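Hypothetical protein aq_1494 (Aquifex aeolicus, PDB 2EGR) is of unproven function but probably hydrolyses fatty acyl-CoA thioesters, as a hotdog-fold member of the 4-hydroxybenzoyl-CoA thioesterase family. Local coordinates at residues Asn24-Arg27 with Tyr28-Glu31; Pro66-Tyr69 with Asp70-Phe73. One frame throughout, in Å; residues are numbered along the deposited sequence.

In the fold
Interaction 1 is a run of helix 22-39 near the middle of the chain, about 6 Å from its centre, whereas interaction 2 is a turn leading into strand 72-82, about 18 Å from that centre. Their own centres lie about 14 Å apart, yet they touch: Tyr28 CE2 comes to 3.4 Å from Phe73 CZ, and the hydroxyl of Tyr25 (OH) to 3.5 Å from the backbone Leu67 N. Both lie near the predicted active-site residue Asp15, the side chain of Asn24 being about 7 Å from that of Asp15 and that of Phe68 about 9 Å. Both also touch the third subunit of the four-chain assembly.

Interaction 1: Asn24-Arg27 with Tyr28-Glu31; sequences NYFR and YFEE
Phe29 lays one face of its ring over the carbonyl of Tyr25, whose O atom sits 3.1 Å above the ring plane and close to its centre. That same Tyr25 O accepts the backbone bond from Phe29 N at 2.9 Å, so the oxygen that takes the amide bond is also covered by the ring of the same residue, four places on. With CG of Phe29 anti to its carbonyl carbon, chi1 -51°, the ring is carried back over the preceding turn; there its CZ also reaches Tyr25 CB at 3.9 Å. From Phe26 the ring receives a second neighbour: the edge of Phe29 is turned toward the Phe26 face in an offset edge-to-face pair, planes 86° apart, with Phe26 CD1 to Phe29 CD2 at 4.0 Å. The run is regular alpha-helix, as the i to i+4 bonds of Tyr28, Phe29, Glu30 and Glu31 attest, and it belongs to the long helix that the curved antiparallel sheet wraps in the hotdog fold. Phe26 and Phe29 accordingly both touch Cys61 on strand 52-63, and Phe29 stacks with Tyr91. Tyr28 repeats the pattern one residue earlier: its edge points to the Tyr25 face, centroids 5.9 Å apart and planes at 59°, while Asn24 O lies 3.5 Å above its ring plane, displaced toward the rim, and its hydroxyl is hydrogen-bonded to Glu13. Glu31 CG lies 3.3 Å from Arg27 O; beyond it the Glu31 carboxylate pairs with Arg7 and bonds Tyr12 of the third subunit, whereas Arg27 NE bonds Ser23 OG of the second subunit, whose Phe26 stacks on Phe26 of this chain.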
loop_
_atom_site.group_PDB
_atom_site.type_symbol
_atom_site.label_atom_id
_atom_site.label_comp_id
_atom_site.label_asym_id
_atom_site.label_seq_id
_atom_site.Cartn_x
_atom_site.Cartn_y
_atom_site.Cartn_z
ATOM N N ASN A 24 3.152 -4.209 -6.402
ATOM C CA ASN A 24 3.095 -2.808 -6.854
ATOM C C ASN A 24 3.138 -2.725 -8.376
ATOM O O ASN A 24 2.727 -1.719 -8.944
ATOM C CB ASN A 24 4.252 -1.980 -6.257
ATOM C CG ASN A 24 4.059 -1.704 -4.752
ATOM O OD1 ASN A 24 5.021 -1.595 -3.976
ATOM N ND2 ASN A 24 2.839 -1.573 -4.364
ATOM N N TYR A 25 3.650 -3.761 -9.033
ATOM C CA TYR A 25 3.626 -3.771 -10.520
ATOM C C TYR A 25 2.220 -3.647 -11.041
ATOM O O TYR A 25 1.987 -2.909 -11.998
ATOM C CB TYR A 25 4.361 -5.001 -11.104
ATOM C CG TYR A 25 5.852 -4.967 -10.961
ATOM C CD1 TYR A 25 6.669 -4.785 -12.103
ATOM C CD2 TYR A 25 6.480 -5.129 -9.707
ATOM C CE1 TYR A 25 8.048 -4.766 -11.994
ATOM C CE2 TYR A 25 7.905 -5.107 -9.567
ATOM C CZ TYR A 25 8.671 -4.944 -10.742
ATOM O OH TYR A 25 10.037 -4.929 -10.674
ATOM N N PHE A 26 1.237 -4.293 -10.376
ATOM C CA PHE A 26 -0.153 -4.161 -10.779
ATOM C C PHE A 26 -0.652 -2.732 -10.641
ATOM O O PHE A 26 -1.463 -2.287 -11.439
ATOM C CB PHE A 26 -1.036 -5.174 -10.056
ATOM C CG PHE A 26 -0.599 -6.578 -10.330
ATOM C CD1 PHE A 26 -0.940 -7.203 -11.557
ATOM C CD2 PHE A 26 0.259 -7.234 -9.443
ATOM C CE1 PHE A 26 -0.477 -8.499 -11.825
ATOM C CE2 PHE A 26 0.756 -8.523 -9.727
ATOM C CZ PHE A 26 0.369 -9.153 -10.921
ATOM N N ARG A 27 -0.143 -2.026 -9.632
ATOM C CA ARG A 27 -0.495 -0.608 -9.445
ATOM C C ARG A 27 0.068 0.258 -10.568
ATOM O O ARG A 27 -0.657 1.127 -11.104
ATOM C CB ARG A 27 -0.037 -0.141 -8.069
ATOM C CG ARG A 27 -0.743 -0.957 -6.956
ATOM C CD ARG A 27 -0.253 -0.585 -5.526
ATOM N NE ARG A 27 -1.057 -1.355 -4.536
ATOM C CZ ARG A 27 -1.246 -0.988 -3.266
ATOM N NH1 ARG A 27 -0.608 0.099 -2.792
ATOM N NH2 ARG A 27 -2.036 -1.746 -2.459
ATOM N N TYR A 28 1.319 -0.016 -10.941
ATOM C CA TYR A 28 1.953 0.642 -12.077
ATOM C C TYR A 28 1.155 0.399 -13.350
ATOM O O TYR A 28 0.920 1.344 -14.097
ATOM C CB TYR A 28 3.373 0.152 -12.294
ATOM C CG TYR A 28 4.398 0.418 -11.208
ATOM C CD1 TYR A 28 4.244 1.450 -10.288
ATOM C CD2 TYR A 28 5.537 -0.371 -11.143
ATOM C CE1 TYR A 28 5.246 1.696 -9.322
ATOM C CE2 TYR A 28 6.531 -0.158 -10.223
ATOM C CZ TYR A 28 6.371 0.893 -9.302
ATOM O OH TYR A 28 7.381 1.113 -8.391
ATOM N N PHE A 29 0.702 -0.843 -13.587
ATOM C CA PHE A 29 -0.154 -1.113 -14.778
ATOM C C PHE A 29 -1.445 -0.324 -14.755
ATOM O O PHE A 29 -1.929 0.136 -15.790
ATOM C CB PHE A 29 -0.450 -2.622 -14.923
ATOM C CG PHE A 29 0.765 -3.473 -14.880
ATOM C CD1 PHE A 29 1.994 -3.020 -15.393
ATOM C CD2 PHE A 29 0.713 -4.760 -14.328
ATOM C CE1 PHE A 29 3.128 -3.801 -15.336
ATOM C CE2 PHE A 29 1.849 -5.544 -14.279
ATOM C CZ PHE A 29 3.061 -5.087 -14.777
ATOM N N GLU A 30 -2.060 -0.173 -13.572
ATOM C CA GLU A 30 -3.258 0.605 -13.457
ATOM C C GLU A 30 -2.940 2.064 -13.786
ATOM O O GLU A 30 -3.708 2.718 -14.510
ATOM C CB GLU A 30 -3.837 0.489 -12.028
ATOM C CG GLU A 30 -5.058 1.366 -11.764
ATOM C CD GLU A 30 -5.454 1.383 -10.294
ATOM O OE1 GLU A 30 -6.086 0.393 -9.828
ATOM O OE2 GLU A 30 -5.152 2.405 -9.656
ATOM N N GLU A 31 -1.835 2.583 -13.267
ATOM C CA GLU A 31 -1.506 3.974 -13.610
ATOM C C GLU A 31 -1.358 4.121 -15.145
ATOM O O GLU A 31 -1.781 5.145 -15.738
ATOM C CB GLU A 31 -0.218 4.399 -12.923
ATOM C CG GLU A 31 -0.282 4.373 -11.395
ATOM C CD GLU A 31 0.994 4.933 -10.742
ATOM O OE1 GLU A 31 1.936 5.389 -11.442
ATOM O OE2 GLU A 31 1.033 4.914 -9.515
#

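Interaction 2: Pro66-Tyr69 with Asp70-Phe73; sequences PLFY and DDVF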
loop_
_atom_site.group_PDB
_atom_site.type_symbol
_atom_site.label_atom_id
_atom_site.label_comp_id
_atom_site.label_asym_id
_atom_site.label_seq_id
_atom_site.Cartn_x
_atom_site.Cartn_y
_atom_site.Cartn_z
ATOM N N PRO A 66 14.782 -7.174 -11.150
ATOM C CA PRO A 66 14.104 -6.282 -10.195
ATOM C C PRO A 66 14.162 -4.811 -10.599
ATOM O O PRO A 66 14.989 -4.433 -11.419
ATOM C CB PRO A 66 14.908 -6.479 -8.915
ATOM C CG PRO A 66 16.288 -6.755 -9.405
ATOM C CD PRO A 66 16.072 -7.648 -10.619
ATOM N N LEU A 67 13.298 -4.006 -9.976
ATOM C CA LEU A 67 13.390 -2.557 -10.007
ATOM C C LEU A 67 13.802 -2.101 -8.598
ATOM O O LEU A 67 13.365 -2.694 -7.593
ATOM C CB LEU A 67 12.053 -1.951 -10.422
ATOM C CG LEU A 67 11.590 -2.067 -11.893
ATOM C CD1 LEU A 67 10.162 -1.576 -11.968
ATOM C CD2 LEU A 67 12.504 -1.253 -12.797
ATOM N N PHE A 68 14.639 -1.067 -8.549
ATOM C CA PHE A 68 15.203 -0.543 -7.318
ATOM C C PHE A 68 14.648 0.846 -7.076
ATOM O O PHE A 68 14.140 1.479 -7.993
ATOM C CB PHE A 68 16.740 -0.446 -7.432
ATOM C CG PHE A 68 17.404 -1.754 -7.785
ATOM C CD1 PHE A 68 17.193 -2.879 -7.024
ATOM C CD2 PHE A 68 18.249 -1.842 -8.899
ATOM C CE1 PHE A 68 17.809 -4.134 -7.362
ATOM C CE2 PHE A 68 18.872 -3.062 -9.238
ATOM C CZ PHE A 68 18.650 -4.200 -8.468
ATOM N N TYR A 69 14.776 1.325 -5.846
ATOM C CA TYR A 69 14.444 2.689 -5.506
ATOM C C TYR A 69 15.084 3.666 -6.483
ATOM O O TYR A 69 16.292 3.591 -6.731
ATOM C CB TYR A 69 14.888 3.059 -4.060
ATOM C CG TYR A 69 14.765 4.537 -3.787
ATOM C CD1 TYR A 69 13.532 5.216 -3.953
ATOM C CD2 TYR A 69 15.883 5.300 -3.421
ATOM C CE1 TYR A 69 13.441 6.624 -3.729
ATOM C CE2 TYR A 69 15.787 6.658 -3.188
ATOM C CZ TYR A 69 14.575 7.314 -3.326
ATOM O OH TYR A 69 14.529 8.668 -3.096
ATOM N N ASP A 70 14.248 4.590 -6.977
ATOM C CA ASP A 70 14.647 5.738 -7.791
ATOM C C ASP A 70 14.976 5.345 -9.226
ATOM O O ASP A 70 15.421 6.220 -9.972
ATOM C CB ASP A 70 15.818 6.518 -7.162
ATOM C CG ASP A 70 15.722 8.029 -7.402
ATOM O OD1 ASP A 70 14.615 8.542 -7.557
ATOM O OD2 ASP A 70 16.750 8.725 -7.415
ATOM N N ASP A 71 14.748 4.080 -9.618
ATOM C CA ASP A 71 14.912 3.648 -11.020
ATOM C C ASP A 71 13.857 4.317 -11.878
ATOM O O ASP A 71 12.700 4.423 -11.477
ATOM C CB ASP A 71 14.771 2.139 -11.223
ATOM C CG ASP A 71 16.022 1.358 -10.863
ATOM O OD1 ASP A 71 17.093 1.954 -10.716
ATOM O OD2 ASP A 71 15.910 0.117 -10.784
ATOM N N VAL A 72 14.258 4.778 -13.060
ATOM C CA VAL A 72 13.289 5.241 -14.046
ATOM C C VAL A 72 12.957 4.053 -14.946
ATOM O O VAL A 72 13.856 3.347 -15.430
ATOM C CB VAL A 72 13.801 6.470 -14.844
ATOM C CG1 VAL A 72 12.751 6.882 -15.949
ATOM C CG2 VAL A 72 14.057 7.632 -13.889
ATOM N N PHE A 73 11.669 3.803 -15.122
ATOM C CA PHE A 73 11.223 2.670 -15.892
ATOM C C PHE A 73 10.062 3.106 -16.783
ATOM O O PHE A 73 9.514 4.197 -16.618
ATOM C CB PHE A 73 10.898 1.459 -14.970
ATOM C CG PHE A 73 9.700 1.671 -14.111
ATOM C CD1 PHE A 73 8.432 1.358 -14.578
ATOM C CD2 PHE A 73 9.845 2.231 -12.832
ATOM C CE1 PHE A 73 7.295 1.561 -13.782
ATOM C CE2 PHE A 73 8.727 2.465 -12.047
ATOM C CZ PHE A 73 7.458 2.131 -12.511
HETATM O O HOH W 1 16.423 9.753 -4.814
HETATM O O HOH W 2 18.122 4.063 -8.851
#
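Leu67 sets CD1 over the face of Phe73, 4.0 Å from the ring centroid, a CH-pi contact, while its CD2 packs on Phe73 CB. Next comes Phe68, which opens a type II beta turn ending at Asp71: Asp71 N bonds back to Phe68 O at 3.1 Å. The Asp71 carboxylate reinforces the turn by accepting Phe68 N at 2.8 Å through OD2, which also forms a salt bridge with Lys95, although the Phe68 donor lies 55° out of the carboxylate plane; CG of Asp71 stands beside its own backbone N, chi1 -80°, which turns the group toward Phe68. Tyr69 lies alongside Asp70, whose CB sits 3.8 Å from the ring centroid and only 5° off the normal. One water bridges Tyr69 OH and, weakly, Asp70 OD2; another donates to Tyr69 O and Asp71 OD1. A serine in place of Tyr69 would probably leave Asp70 CB without the aromatic face beside it. Asp70 OD1 forms a salt bridge with Arg38 and OD2 a hydrogen bond with Ser45, both of the third subunit. The turn lies in the link between strand 52-63 and strand 72-82: Leu67 and Phe68 pack on Lys95 of strand 86-95, Phe73 touches Arg7 of strand 3-8, and its ring meets Tyr28 of helix 22-39.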